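Local atomic coordinates of alanine racemase (Enterococcus faecalis, PDB entry 3E6E), a protein that belongs to the alanine racemase family, pairing an N-terminal TIM-barrel domain with a C-terminal beta domain in a two-chain assembly. Residues A[102-107]-A[125-130]; A[129-134]-A[161-166]. The protein carries 1 engineered substitution. All coordinates share one frame; numbering follows the deposited sequence.

Contact 1. Residues A[102-107]-A[125-130]; sequences LSVTVA and TPLRVH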
loop_
_atom_site.group_PDB
_atom_site.type_symbol
_atom_site.label_atom_id
_atom_site.label_comp_id
_atom_site.label_asym_id
_atom_site.label_seq_id
_atom_site.Cartn_x
_atom_site.Cartn_y
_atom_site.Cartn_z
ATOM N N LEU A 102 -11.911 26.170 1.404
ATOM C CA LEU A 102 -11.805 25.008 2.260
ATOM C C LEU A 102 -11.655 25.418 3.712
ATOM O O LEU A 102 -11.116 26.479 4.025
ATOM C CB LEU A 102 -10.596 24.188 1.844
ATOM C CG LEU A 102 -10.560 23.899 0.350
ATOM C CD1 LEU A 102 -9.160 23.508 -0.050
ATOM C CD2 LEU A 102 -11.561 22.812 0.022
ATOM N N SER A 103 -12.148 24.574 4.601
ATOM C CA SER A 103 -12.006 24.837 6.016
ATOM C C SER A 103 -10.703 24.165 6.448
ATOM O O SER A 103 -10.379 23.072 5.989
ATOM C CB SER A 103 -13.189 24.258 6.773
ATOM O OG SER A 103 -14.386 24.899 6.369
ATOM N N VAL A 104 -9.953 24.829 7.318
ATOM C CA VAL A 104 -8.679 24.301 7.786
ATOM C C VAL A 104 -8.625 24.152 9.295
ATOM O O VAL A 104 -9.309 24.863 10.036
ATOM C CB VAL A 104 -7.502 25.213 7.380
ATOM C CG1 VAL A 104 -7.499 25.429 5.875
ATOM C CG2 VAL A 104 -7.602 26.546 8.112
ATOM N N THR A 105 -7.791 23.227 9.744
ATOM C CA THR A 105 -7.615 23.001 11.164
ATOM C C THR A 105 -6.471 23.892 11.594
ATOM O O THR A 105 -5.575 24.169 10.812
ATOM C CB THR A 105 -7.266 21.525 11.443
ATOM O OG1 THR A 105 -8.333 20.694 10.962
ATOM C CG2 THR A 105 -7.068 21.289 12.938
ATOM N N VAL A 106 -6.518 24.365 12.828
ATOM C CA VAL A 106 -5.460 25.216 13.358
ATOM C C VAL A 106 -5.219 24.800 14.801
ATOM O O VAL A 106 -6.149 24.766 15.609
ATOM C CB VAL A 106 -5.851 26.725 13.270
ATOM C CG1 VAL A 106 -7.286 26.916 13.662
ATOM C CG2 VAL A 106 -4.964 27.543 14.179
ATOM N N ALA A 107 -3.972 24.465 15.119
ATOM C CA ALA A 107 -3.644 24.010 16.462
ATOM C C ALA A 107 -2.604 24.852 17.196
ATOM O O ALA A 107 -2.023 24.405 18.186
ATOM C CB ALA A 107 -3.187 22.564 16.401
ATOM N N THR A 125 -13.510 36.735 1.046
ATOM C CA THR A 125 -13.426 35.301 1.301
ATOM C C THR A 125 -12.694 35.016 2.608
ATOM O O THR A 125 -11.470 34.888 2.630
ATOM C CB THR A 125 -12.712 34.564 0.153
ATOM O OG1 THR A 125 -11.361 35.029 0.049
ATOM C CG2 THR A 125 -13.432 34.809 -1.165
ATOM N N PRO A 126 -13.452 34.918 3.696
ATOM C CA PRO A 126 -12.873 34.643 5.018
ATOM C C PRO A 126 -12.278 33.253 5.096
ATOM O O PRO A 126 -12.733 32.341 4.410
ATOM C CB PRO A 126 -14.064 34.773 5.962
ATOM C CG PRO A 126 -14.987 35.692 5.237
ATOM C CD PRO A 126 -14.888 35.202 3.819
ATOM N N LEU A 127 -11.266 33.095 5.941
ATOM C CA LEU A 127 -10.623 31.808 6.114
ATOM C C LEU A 127 -11.441 31.001 7.112
ATOM O O LEU A 127 -11.395 31.266 8.316
ATOM C CB LEU A 127 -9.195 31.977 6.642
ATOM C CG LEU A 127 -8.416 30.672 6.889
ATOM C CD1 LEU A 127 -8.091 30.018 5.558
ATOM C CD2 LEU A 127 -7.135 30.952 7.657
ATOM N N ARG A 128 -12.196 30.028 6.603
ATOM C CA ARG A 128 -13.034 29.163 7.435
ATOM C C ARG A 128 -12.112 28.262 8.262
ATOM O O ARG A 128 -11.588 27.279 7.744
ATOM C CB ARG A 128 -13.942 28.304 6.540
ATOM C CG ARG A 128 -14.395 29.013 5.259
ATOM C CD ARG A 128 -15.271 28.121 4.375
ATOM N NE ARG A 128 -16.708 28.274 4.609
ATOM C CZ ARG A 128 -17.445 29.273 4.128
ATOM N NH1 ARG A 128 -16.881 30.214 3.383
ATOM N NH2 ARG A 128 -18.747 29.332 4.385
ATOM N N VAL A 129 -11.912 28.601 9.537
ATOM C CA VAL A 129 -11.028 27.823 10.409
ATOM C C VAL A 129 -11.737 27.047 11.506
ATOM O O VAL A 129 -12.787 27.441 11.978
ATOM C CB VAL A 129 -9.960 28.713 11.120
ATOM C CG1 VAL A 129 -9.392 29.741 10.153
ATOM C CG2 VAL A 129 -10.558 29.373 12.339
ATOM N N HIS A 130 -11.134 25.934 11.903
ATOM C CA HIS A 130 -11.647 25.091 12.974
ATOM C C HIS A 130 -10.490 24.990 13.964
ATOM O O HIS A 130 -9.365 24.631 13.583
ATOM C CB HIS A 130 -12.020 23.699 12.447
ATOM C CG HIS A 130 -13.318 23.656 11.700
ATOM N ND1 HIS A 130 -14.432 23.002 12.184
ATOM C CD2 HIS A 130 -13.678 24.168 10.499
ATOM C CE1 HIS A 130 -15.419 23.114 11.312
ATOM N NE2 HIS A 130 -14.987 23.816 10.280
#
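Ser103 turns its hydroxyl anti to its own carbonyl carbon (chi1 -63°), which brings OG to 3.4 Å from CB of Arg128. The arginine chain runs straight to CD, and the bend at chi3 then takes the guanidinium to Glu164 and Asp101, with a salt bridge to each. Ser103 OG probably hydrogen-bonds to the same Glu164, and the CB of Ser103 sits 3.8 Å from CD2 of His130, obliquely to the ring.

Behind these side chains run two neighbouring parallel strands of the TIM barrel, joined through helix 109-117 as a beta-alpha-beta unit. Val104 is gripped at both its polar backbone atoms: its N gives a bond to Arg128 O at 3.0 Å, and its O takes one from His130 N at 2.8 Å. Two residues on, Val106 N reaches His130 O at 3.0 Å, a more bent bond (138° at the hydrogen). On the helix-facing side, CG2 of Val104 touches CG1 of Val129 at 4.2 Å and CD1 of Leu127 at 4.3 Å, with Trp111 of helix 109-117 packed against Val104 and Leu127. Thr105 and His130 point to the other face, inside the barrel, where Thr105 OG1 bonds to Ile85 O and His130 ND1 to His203.

Contact 2. Residues A[129-134]-A[161-166]; sequences VHLKVD and FLWEGI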
loop_
_atom_site.group_PDB
_atom_site.type_symbol
_atom_site.label_atom_id
_atom_site.label_comp_id
_atom_site.label_asym_id
_atom_site.label_seq_id
_atom_site.Cartn_x
_atom_site.Cartn_y
_atom_site.Cartn_z
ATOM N N VAL A 129 -11.912 28.601 9.537
ATOM C CA VAL A 129 -11.028 27.823 10.409
ATOM C C VAL A 129 -11.737 27.047 11.506
ATOM O O VAL A 129 -12.787 27.441 11.978
ATOM C CB VAL A 129 -9.960 28.713 11.120
ATOM C CG1 VAL A 129 -9.392 29.741 10.153
ATOM C CG2 VAL A 129 -10.558 29.373 12.339
ATOM N N HIS A 130 -11.134 25.934 11.903
ATOM C CA HIS A 130 -11.647 25.091 12.974
ATOM C C HIS A 130 -10.490 24.990 13.964
ATOM O O HIS A 130 -9.365 24.631 13.583
ATOM C CB HIS A 130 -12.020 23.699 12.447
ATOM C CG HIS A 130 -13.318 23.656 11.700
ATOM N ND1 HIS A 130 -14.432 23.002 12.184
ATOM C CD2 HIS A 130 -13.678 24.168 10.499
ATOM C CE1 HIS A 130 -15.419 23.114 11.312
ATOM N NE2 HIS A 130 -14.987 23.816 10.280
ATOM N N LEU A 131 -10.751 25.327 15.224
ATOM C CA LEU A 131 -9.712 25.290 16.247
ATOM C C LEU A 131 -9.675 23.960 16.972
ATOM O O LEU A 131 -10.555 23.661 17.770
ATOM C CB LEU A 131 -9.928 26.434 17.246
ATOM C CG LEU A 131 -9.344 27.815 16.913
ATOM C CD1 LEU A 131 -9.550 28.138 15.459
ATOM C CD2 LEU A 131 -10.008 28.871 17.799
ATOM N N LYS A 132 -8.655 23.154 16.709
ATOM C CA LYS A 132 -8.582 21.862 17.382
ATOM C C LYS A 132 -7.878 21.960 18.728
ATOM O O LYS A 132 -6.742 22.429 18.824
ATOM C CB LYS A 132 -7.871 20.799 16.520
ATOM C CG LYS A 132 -8.012 19.376 17.116
ATOM C CD LYS A 132 -7.127 18.308 16.453
ATOM C CE LYS A 132 -7.281 16.940 17.153
ATOM N NZ LYS A 132 -6.398 15.866 16.592
ATOM N N VAL A 133 -8.570 21.509 19.765
ATOM C CA VAL A 133 -8.017 21.494 21.105
ATOM C C VAL A 133 -7.654 20.045 21.479
ATOM O O VAL A 133 -8.462 19.132 21.322
ATOM C CB VAL A 133 -9.022 22.108 22.124
ATOM C CG1 VAL A 133 -10.436 21.786 21.717
ATOM C CG2 VAL A 133 -8.755 21.583 23.514
ATOM N N ASP A 134 -6.422 19.839 21.933
ATOM C CA ASP A 134 -5.975 18.516 22.325
ATOM C C ASP A 134 -6.492 18.313 23.714
ATOM O O ASP A 134 -6.285 19.167 24.567
ATOM C CB ASP A 134 -4.455 18.419 22.358
ATOM C CG ASP A 134 -3.964 17.036 22.804
ATOM O OD1 ASP A 134 -4.768 16.238 23.340
ATOM O OD2 ASP A 134 -2.761 16.766 22.624
ATOM N N PHE A 161 -10.627 35.996 9.060
ATOM C CA PHE A 161 -10.946 34.635 9.462
ATOM C C PHE A 161 -12.465 34.534 9.575
ATOM O O PHE A 161 -13.183 35.490 9.291
ATOM C CB PHE A 161 -10.332 34.329 10.835
ATOM C CG PHE A 161 -8.833 34.446 10.882
ATOM C CD1 PHE A 161 -8.025 33.537 10.204
ATOM C CD2 PHE A 161 -8.227 35.454 11.618
ATOM C CE1 PHE A 161 -6.642 33.631 10.260
ATOM C CE2 PHE A 161 -6.841 35.556 11.678
ATOM C CZ PHE A 161 -6.047 34.643 10.999
ATOM N N LEU A 162 -12.946 33.366 9.991
ATOM C CA LEU A 162 -14.371 33.159 10.210
ATOM C C LEU A 162 -14.622 32.323 11.461
ATOM O O LEU A 162 -15.544 32.597 12.228
ATOM C CB LEU A 162 -15.010 32.488 8.993
ATOM C CG LEU A 162 -16.441 31.976 9.171
ATOM C CD1 LEU A 162 -17.338 33.074 9.724
ATOM C CD2 LEU A 162 -16.989 31.442 7.858
ATOM N N TRP A 163 -13.793 31.303 11.660
ATOM C CA TRP A 163 -13.995 30.353 12.747
ATOM C C TRP A 163 -15.253 29.491 12.715
ATOM O O TRP A 163 -16.202 29.734 13.462
ATOM C CB TRP A 163 -13.972 31.069 14.098
ATOM C CG TRP A 163 -14.046 30.141 15.270
ATOM C CD1 TRP A 163 -13.444 28.921 15.391
ATOM C CD2 TRP A 163 -14.761 30.354 16.493
ATOM N NE1 TRP A 163 -13.742 28.364 16.612
ATOM C CE2 TRP A 163 -14.549 29.225 17.308
ATOM C CE3 TRP A 163 -15.562 31.391 16.985
ATOM C CZ2 TRP A 163 -15.107 29.103 18.580
ATOM C CZ3 TRP A 163 -16.114 31.268 18.247
ATOM C CH2 TRP A 163 -15.884 30.133 19.029
ATOM N N GLU A 164 -15.253 28.484 11.848
ATOM C CA GLU A 164 -16.425 27.689 11.594
ATOM C C GLU A 164 -16.712 26.772 12.756
ATOM O O GLU A 164 -17.854 26.353 12.942
ATOM C CB GLU A 164 -16.221 26.871 10.331
ATOM C CG GLU A 164 -17.295 27.066 9.309
ATOM C CD GLU A 164 -16.920 26.442 8.000
ATOM O OE1 GLU A 164 -16.775 25.199 7.958
ATOM O OE2 GLU A 164 -16.759 27.204 7.021
ATOM N N GLY A 165 -15.689 26.442 13.541
ATOM C CA GLY A 165 -15.944 25.567 14.672
ATOM C C GLY A 165 -14.785 25.156 15.551
ATOM O O GLY A 165 -13.641 25.533 15.319
ATOM N N ILE A 166 -15.110 24.406 16.594
ATOM C CA ILE A 166 -14.122 23.869 17.518
ATOM C C ILE A 166 -14.416 22.380 17.568
ATOM O O ILE A 166 -15.541 21.939 17.327
ATOM C CB ILE A 166 -14.251 24.402 18.981
ATOM C CG1 ILE A 166 -15.400 25.390 19.090
ATOM C CG2 ILE A 166 -12.945 25.005 19.447
ATOM C CD1 ILE A 166 -16.709 24.718 19.392
#
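His130 and Glu164 lie across each other with the imidazole and carboxylate planes nearly perpendicular, at 84°. NE2 of the ring donates to Glu164 OE1 at 3.2 Å with a fairly straight N-H (162°); the oxygen sits close to the ring plane, while the nitrogen approaches from above the plane of the carboxylate. With ND1 held by His203, both ring nitrogens are engaged. One ring face rests on the backbone of the neighbouring strand, with Gly165 N over its centre, and CB of Glu164 comes to 3.3 Å from NE2.

Leu131 points to the other face of this parallel TIM-barrel pair and crosses the indole of Trp163 at about a right angle, its CD1 4.0 Å from Trp163 CD1. The indole reaches it because CG of Trp163 is anti to its backbone N (chi1 -175°). Farther back, CG1 of Val129 meets CD1 of Phe161 obliquely at 4.0 Å. Helix 145-158 packs on Leu131, Trp163 and Phe161. Between the strands, Leu131 N bonds to Gly165 O at 2.9 Å, whereas Val129 O receives two weak bonds, from the N atoms of Glu164 and Gly165.

With Arg128 and probably Ser103 as its other partners, the Glu164 carboxylate would polarise the imidazole.

How the contacts relate
From the N terminus, the chain leaves strand 103-106, passes through helix 109-117 and returns alongside at 125-130, closing contact 1. The same strand, 129-132, then opens the next loop, through helix 145-158 to strand 165-167, where contact 2 closes. The two loops follow one another without nesting or crossing, and the contacts overlap only in Val129 and His130; together they set three successive parallel strands of the barrel side by side. Glu164, just before strand 165-167, ties the starts of the neighbouring segments together through Arg128 and, probably, Ser103.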